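Local coordinates for protein her-1 (Caenorhabditis elegans, PDB 1SZH) that dictates male development as a secreted signalling protein that inhibits tra-2a and probably acts directly in cell signalling during sex determination, at residues K66-D71 with K128-R133; S77-D82 with S114-D119. The protein carries 2 engineered substitutions. All blocks are in the same frame, centred on the assembly; numbering follows the deposited sequence.

Contact 1. Residues K66-D71 with K128-R133; sequences KKINLD and KCRSLR. With ACT (acetate ion), chain D.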
loop_
_atom_site.group_PDB
_atom_site.type_symbol
_atom_site.label_atom_id
_atom_site.label_comp_id
_atom_site.label_asym_id
_atom_site.label_seq_id
_atom_site.Cartn_x
_atom_site.Cartn_y
_atom_site.Cartn_z
ATOM N N LYS A 66 12.119 0.540 -2.550
ATOM C CA LYS A 66 11.280 0.408 -1.350
ATOM C C LYS A 66 9.841 0.849 -1.617
ATOM O O LYS A 66 8.955 0.623 -0.789
ATOM C CB LYS A 66 11.834 1.246 -0.202
ATOM C CG LYS A 66 13.165 0.769 0.322
ATOM C CD LYS A 66 13.515 1.497 1.602
ATOM C CE LYS A 66 14.775 0.935 2.265
ATOM N NZ LYS A 66 15.198 1.749 3.455
ATOM N N LYS A 67 9.613 1.486 -2.759
ATOM C CA LYS A 67 8.288 1.970 -3.117
ATOM C C LYS A 67 7.395 0.873 -3.683
ATOM O O LYS A 67 7.887 -0.103 -4.272
ATOM C CB LYS A 67 8.393 3.089 -4.171
ATOM C CG LYS A 67 9.180 4.298 -3.715
ATOM C CD LYS A 67 9.020 5.503 -4.638
ATOM C CE LYS A 67 9.739 5.329 -5.945
ATOM N NZ LYS A 67 9.814 6.640 -6.688
ATOM N N ILE A 68 6.083 1.044 -3.512
ATOM C CA ILE A 68 5.103 0.121 -4.090
ATOM C C ILE A 68 4.018 0.968 -4.723
ATOM O O ILE A 68 3.496 1.899 -4.094
ATOM C CB ILE A 68 4.469 -0.815 -3.053
ATOM C CG1 ILE A 68 5.521 -1.836 -2.596
ATOM C CG2 ILE A 68 3.267 -1.566 -3.690
ATOM C CD1 ILE A 68 5.056 -2.709 -1.459
ATOM N N ASN A 69 3.674 0.655 -5.970
ATOM C CA ASN A 69 2.663 1.401 -6.680
ATOM C C ASN A 69 1.324 1.334 -5.929
ATOM O O ASN A 69 0.876 0.249 -5.530
ATOM C CB ASN A 69 2.497 0.827 -8.093
ATOM C CG ASN A 69 1.740 1.763 -9.023
ATOM O OD1 ASN A 69 2.309 2.304 -9.992
ATOM N ND2 ASN A 69 0.469 1.963 -8.753
ATOM N N LEU A 70 0.697 2.485 -5.719
ATOM C CA LEU A 70 -0.582 2.518 -5.025
ATOM C C LEU A 70 -1.640 1.574 -5.608
ATOM O O LEU A 70 -2.433 0.987 -4.855
ATOM C CB LEU A 70 -1.134 3.952 -4.997
ATOM C CG LEU A 70 -2.454 4.149 -4.240
ATOM C CD1 LEU A 70 -2.315 3.758 -2.765
ATOM C CD2 LEU A 70 -2.854 5.629 -4.375
ATOM N N ASP A 71 -1.636 1.401 -6.929
ATOM C CA ASP A 71 -2.605 0.540 -7.586
ATOM C C ASP A 71 -2.521 -0.912 -7.161
ATOM O O ASP A 71 -3.501 -1.639 -7.278
ATOM C CB ASP A 71 -2.468 0.597 -9.116
ATOM C CG ASP A 71 -2.727 1.975 -9.678
ATOM O OD1 ASP A 71 -3.657 2.655 -9.191
ATOM O OD2 ASP A 71 -2.004 2.369 -10.619
ATOM N N LYS A 128 1.108 -12.408 -8.282
ATOM C CA LYS A 128 0.843 -12.445 -9.733
ATOM C C LYS A 128 0.036 -11.209 -10.155
ATOM O O LYS A 128 0.270 -10.607 -11.204
ATOM C CB LYS A 128 0.110 -13.740 -10.091
ATOM C CG LYS A 128 -0.215 -13.911 -11.582
ATOM C CD LYS A 128 -0.658 -15.352 -11.832
ATOM C CE LYS A 128 -0.659 -15.701 -13.308
ATOM N NZ LYS A 128 -0.980 -17.145 -13.483
ATOM N N CYS A 129 -0.942 -10.826 -9.346
ATOM C CA CYS A 129 -1.729 -9.639 -9.620
ATOM C C CYS A 129 -0.789 -8.424 -9.704
ATOM O O CYS A 129 -0.954 -7.586 -10.584
ATOM C CB CYS A 129 -2.763 -9.460 -8.488
ATOM S SG CYS A 129 -3.796 -8.011 -8.547
ATOM N N ARG A 130 0.175 -8.313 -8.786
ATOM C CA ARG A 130 1.101 -7.188 -8.831
ATOM C C ARG A 130 1.928 -7.207 -10.123
ATOM O O ARG A 130 2.148 -6.156 -10.726
ATOM C CB ARG A 130 2.034 -7.195 -7.621
ATOM C CG ARG A 130 1.334 -6.901 -6.274
ATOM C CD ARG A 130 2.395 -6.804 -5.158
ATOM N NE ARG A 130 3.268 -5.661 -5.390
ATOM C CZ ARG A 130 4.575 -5.641 -5.162
ATOM N NH1 ARG A 130 5.197 -6.715 -4.681
ATOM N NH2 ARG A 130 5.266 -4.539 -5.434
ATOM N N SER A 131 2.386 -8.397 -10.524
ATOM C CA SER A 131 3.168 -8.537 -11.759
ATOM C C SER A 131 2.339 -8.131 -12.972
ATOM O O SER A 131 2.829 -7.409 -13.842
ATOM C CB SER A 131 3.649 -9.982 -11.926
ATOM O OG SER A 131 4.661 -10.274 -10.977
ATOM N N LEU A 132 1.086 -8.580 -13.043
ATOM C CA LEU A 132 0.225 -8.207 -14.173
ATOM C C LEU A 132 0.002 -6.679 -14.227
ATOM O O LEU A 132 -0.010 -6.087 -15.315
ATOM C CB LEU A 132 -1.125 -8.926 -14.086
ATOM C CG LEU A 132 -1.137 -10.403 -14.508
ATOM C CD1 LEU A 132 -2.562 -10.910 -14.400
ATOM C CD2 LEU A 132 -0.619 -10.555 -15.936
ATOM N N ARG A 133 -0.180 -6.044 -13.067
ATOM C CA ARG A 133 -0.358 -4.580 -13.014
ATOM C C ARG A 133 0.919 -3.925 -13.593
ATOM O O ARG A 133 0.859 -3.020 -14.433
ATOM C CB ARG A 133 -0.581 -4.149 -11.548
ATOM C CG ARG A 133 -1.177 -2.729 -11.303
ATOM C CD ARG A 133 -0.172 -1.591 -11.523
ATOM N NE ARG A 133 1.096 -1.809 -10.828
ATOM C CZ ARG A 133 2.244 -1.261 -11.200
ATOM N NH1 ARG A 133 2.277 -0.449 -12.260
ATOM N NH2 ARG A 133 3.359 -1.553 -10.560
HETATM C C ACT D . 5.693 0.811 -11.645
HETATM O O ACT D . 5.526 1.516 -12.730
HETATM O OXT ACT D . 6.131 -0.392 -11.581
HETATM C CH3 ACT D . 5.369 1.376 -10.303
HETATM O O HOH W 1 4.568 -1.867 -6.996
#
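Arg-133 lays its guanidinium against the side chain of Asn-69 in a stack whose two planes diverge by 24°. Asn-69 CB sits over one face, near the rim, 3.5 Å from Arg-133 NH2, while the amide OD1 lies 3.6 Å from Arg-133 NH1. The edge of the same guanidinium serves a different partner: Arg-133 NH2 donates an almost straight bond of 3.2 Å to OXT of an acetate, probably a crystallisation solute, which Lys-134 also binds. Bends at chi2 (-75°) and chi3 carry the arginine chain past Asp-71, whose CB packs 4.0 Å from Arg-133 CD. The contact thus fastens the loop between helices 47-59 and 85-97 to helix 120-134, and Asp-72, just beyond the loop segment, reinforces it with salt bridges to both Arg-133 and Arg-130. An alanine in place of Arg-133 is likely to leave the amide of Asn-69 without its stacking partner and Asp-72 with one cation fewer. Arg-130 approaches differently, crossing Ile-68 at about a right angle with its NH2 3.9 Å from Ile-68 CG1. A water in its guanidinium plane accepts from this NH2 and from Asn-69 N, bridging side chain and loop backbone.

Contact 2. Residues S77-D82 with S114-D119; sequences SVFGND and SCSLLD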
loop_
_atom_site.group_PDB
_atom_site.type_symbol
_atom_site.label_atom_id
_atom_site.label_comp_id
_atom_site.label_asym_id
_atom_site.label_seq_id
_atom_site.Cartn_x
_atom_site.Cartn_y
_atom_site.Cartn_z
ATOM N N SER A 77 -7.546 -7.884 -2.343
ATOM C CA SER A 77 -8.852 -8.515 -2.291
ATOM C C SER A 77 -8.782 -10.019 -2.402
ATOM O O SER A 77 -9.688 -10.719 -1.941
ATOM C CB SER A 77 -9.748 -7.964 -3.404
ATOM O OG SER A 77 -9.992 -6.590 -3.167
ATOM N N VAL A 78 -7.701 -10.529 -2.980
ATOM C CA VAL A 78 -7.614 -11.978 -3.144
ATOM C C VAL A 78 -7.577 -12.758 -1.840
ATOM O O VAL A 78 -7.992 -13.907 -1.789
ATOM C CB VAL A 78 -6.398 -12.403 -3.994
ATOM C CG1 VAL A 78 -5.101 -12.322 -3.204
ATOM C CG2 VAL A 78 -6.618 -13.813 -4.507
ATOM N N PHE A 79 -7.097 -12.140 -0.767
ATOM C CA PHE A 79 -6.995 -12.861 0.491
ATOM C C PHE A 79 -8.326 -13.195 1.124
ATOM O O PHE A 79 -8.413 -14.134 1.916
ATOM C CB PHE A 79 -6.116 -12.080 1.449
ATOM C CG PHE A 79 -4.696 -12.007 1.007
ATOM C CD1 PHE A 79 -4.150 -10.787 0.585
ATOM C CD2 PHE A 79 -3.917 -13.163 0.942
ATOM C CE1 PHE A 79 -2.842 -10.731 0.112
ATOM C CE2 PHE A 79 -2.609 -13.118 0.472
ATOM C CZ PHE A 79 -2.069 -11.897 0.050
ATOM N N GLY A 80 -9.360 -12.451 0.735
ATOM C CA GLY A 80 -10.684 -12.689 1.272
ATOM C C GLY A 80 -11.359 -13.870 0.600
ATOM O O GLY A 80 -12.460 -14.252 0.988
ATOM N N ASN A 81 -10.710 -14.454 -0.406
ATOM C CA ASN A 81 -11.313 -15.595 -1.095
ATOM C C ASN A 81 -11.283 -16.774 -0.144
ATOM O O ASN A 81 -11.994 -17.761 -0.323
ATOM C CB ASN A 81 -10.581 -15.886 -2.407
ATOM C CG ASN A 81 -10.936 -14.883 -3.504
ATOM O OD1 ASN A 81 -12.109 -14.713 -3.851
ATOM N ND2 ASN A 81 -9.925 -14.219 -4.053
ATOM N N ASP A 82 -10.440 -16.656 0.873
ATOM C CA ASP A 82 -10.360 -17.664 1.911
ATOM C C ASP A 82 -11.561 -17.234 2.750
ATOM O O ASP A 82 -11.434 -16.389 3.640
ATOM C CB ASP A 82 -9.073 -17.492 2.720
ATOM C CG ASP A 82 -8.935 -18.517 3.814
ATOM O OD1 ASP A 82 -9.894 -18.688 4.593
ATOM O OD2 ASP A 82 -7.866 -19.151 3.902
ATOM N N SER A 114 3.284 -13.285 5.994
ATOM C CA SER A 114 3.057 -13.967 7.261
ATOM C C SER A 114 1.586 -14.244 7.533
ATOM O O SER A 114 1.259 -15.344 7.957
ATOM C CB SER A 114 3.676 -13.173 8.405
ATOM O OG SER A 114 5.092 -13.270 8.321
ATOM N N CYS A 115 0.681 -13.291 7.291
ATOM C CA CYS A 115 -0.715 -13.598 7.572
ATOM C C CYS A 115 -1.350 -14.575 6.604
ATOM O O CYS A 115 -2.387 -15.149 6.900
ATOM C CB CYS A 115 -1.606 -12.348 7.707
ATOM S SG CYS A 115 -1.758 -11.156 6.419
ATOM N N SER A 116 -0.727 -14.765 5.458
ATOM C CA SER A 116 -1.275 -15.698 4.485
ATOM C C SER A 116 -0.448 -16.998 4.453
ATOM O O SER A 116 -0.553 -17.772 3.505
ATOM C CB SER A 116 -1.299 -15.052 3.075
ATOM O OG SER A 116 0.017 -14.677 2.666
ATOM N N LEU A 117 0.365 -17.263 5.477
ATOM C CA LEU A 117 1.198 -18.478 5.454
ATOM C C LEU A 117 0.485 -19.807 5.265
ATOM O O LEU A 117 1.072 -20.758 4.734
ATOM C CB LEU A 117 2.056 -18.565 6.718
ATOM C CG LEU A 117 3.304 -17.686 6.717
ATOM C CD1 LEU A 117 3.986 -17.796 8.082
ATOM C CD2 LEU A 117 4.269 -18.109 5.619
ATOM N N LEU A 118 -0.757 -19.895 5.711
ATOM C CA LEU A 118 -1.508 -21.133 5.553
ATOM C C LEU A 118 -2.407 -21.069 4.321
ATOM O O LEU A 118 -3.280 -21.914 4.124
ATOM C CB LEU A 118 -2.334 -21.425 6.805
ATOM C CG LEU A 118 -1.501 -21.552 8.084
ATOM C CD1 LEU A 118 -2.394 -22.029 9.216
ATOM C CD2 LEU A 118 -0.369 -22.527 7.883
ATOM N N ASP A 119 -2.169 -20.059 3.491
ATOM C CA ASP A 119 -2.910 -19.859 2.243
ATOM C C ASP A 119 -1.884 -19.423 1.202
ATOM O O ASP A 119 -2.031 -18.379 0.564
ATOM C CB ASP A 119 -3.976 -18.767 2.419
ATOM C CG ASP A 119 -5.014 -19.125 3.474
ATOM O OD1 ASP A 119 -5.679 -20.172 3.314
ATOM O OD2 ASP A 119 -5.162 -18.364 4.460
HETATM O O HOH W 2 -5.762 -15.458 3.186
#
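With CG set anti to the carbonyl carbon (chi1 -67°), Phe-79 brings the CE2 end of its ring up to Ser-116, and the serine hydroxyl, at chi1 59° between backbone N and carbonyl carbon, turns back to the end of helix 105-115, where Ser-116 OG hydrogen-bonds to the carbonyl of Ile-112. The methylene makes the closer approach to the ring: Ser-116 CB lies 3.5 Å from Phe-79 CE2, approaching obliquely. Val-78 CG1 covers one face of that ring over its centre, 4.1 Å above the plane, and Phe-126 of helix 120-134 meets it as well. Farther along, the side chains of Asp-82 and Asp-119 cross at about a right angle, with their carboxylate planes 79° apart. The modelled separation of Asp-82 OD2 from Asp-119 OD1 is only 2.5 Å, and the neighbouring approach to Asp-119 CG is a clash, so the detailed placement of these two acids is doubtful. Between the ring and the acids, a water donates to Phe-79 O and to Asp-119 OD2, each at 3.2 Å, so that the ring residue and the acid share one water. Within the loop, Val-78 O takes two donors from one face of its plane, Asn-81 N and, at 3.0 Å, Asn-81 ND2; the side chain thereby adds to the backbone bonding of the 3-10 turn. In the partner segment, helix 105-115 gives out at Ser-116, and a type I beta turn from Ser-116 to Asp-119, closed by Asp-119 N to Ser-116 O, leads into helix 120-134. The arrangement is that of an interhelical turn in a disulfide-rich protein of helices and loops, without strands, packed against a 3-10 segment.

In the fold
Contacts 1 and 2 illustrate how a long connection can be fixed to a helical framework at successive points. The chain between helices 47-59 and 85-97 supplies one side of each: residues 66-71 meet helix 120-134 far along its length, whereas residues 77-82 meet the turn that leads into it. The contact centres are about 17 Å apart and the nearest atoms about 6 Å, without touching. Disulfides reinforce this framework: Cys-129, within segment 128-133, is bonded to Cys-75, which lies in the connection between the two loop segments, and Cys-115, within segment 114-119, ties helix 105-115 to Cys-90 of helix 85-97. Acetate belongs to contact 1 alone.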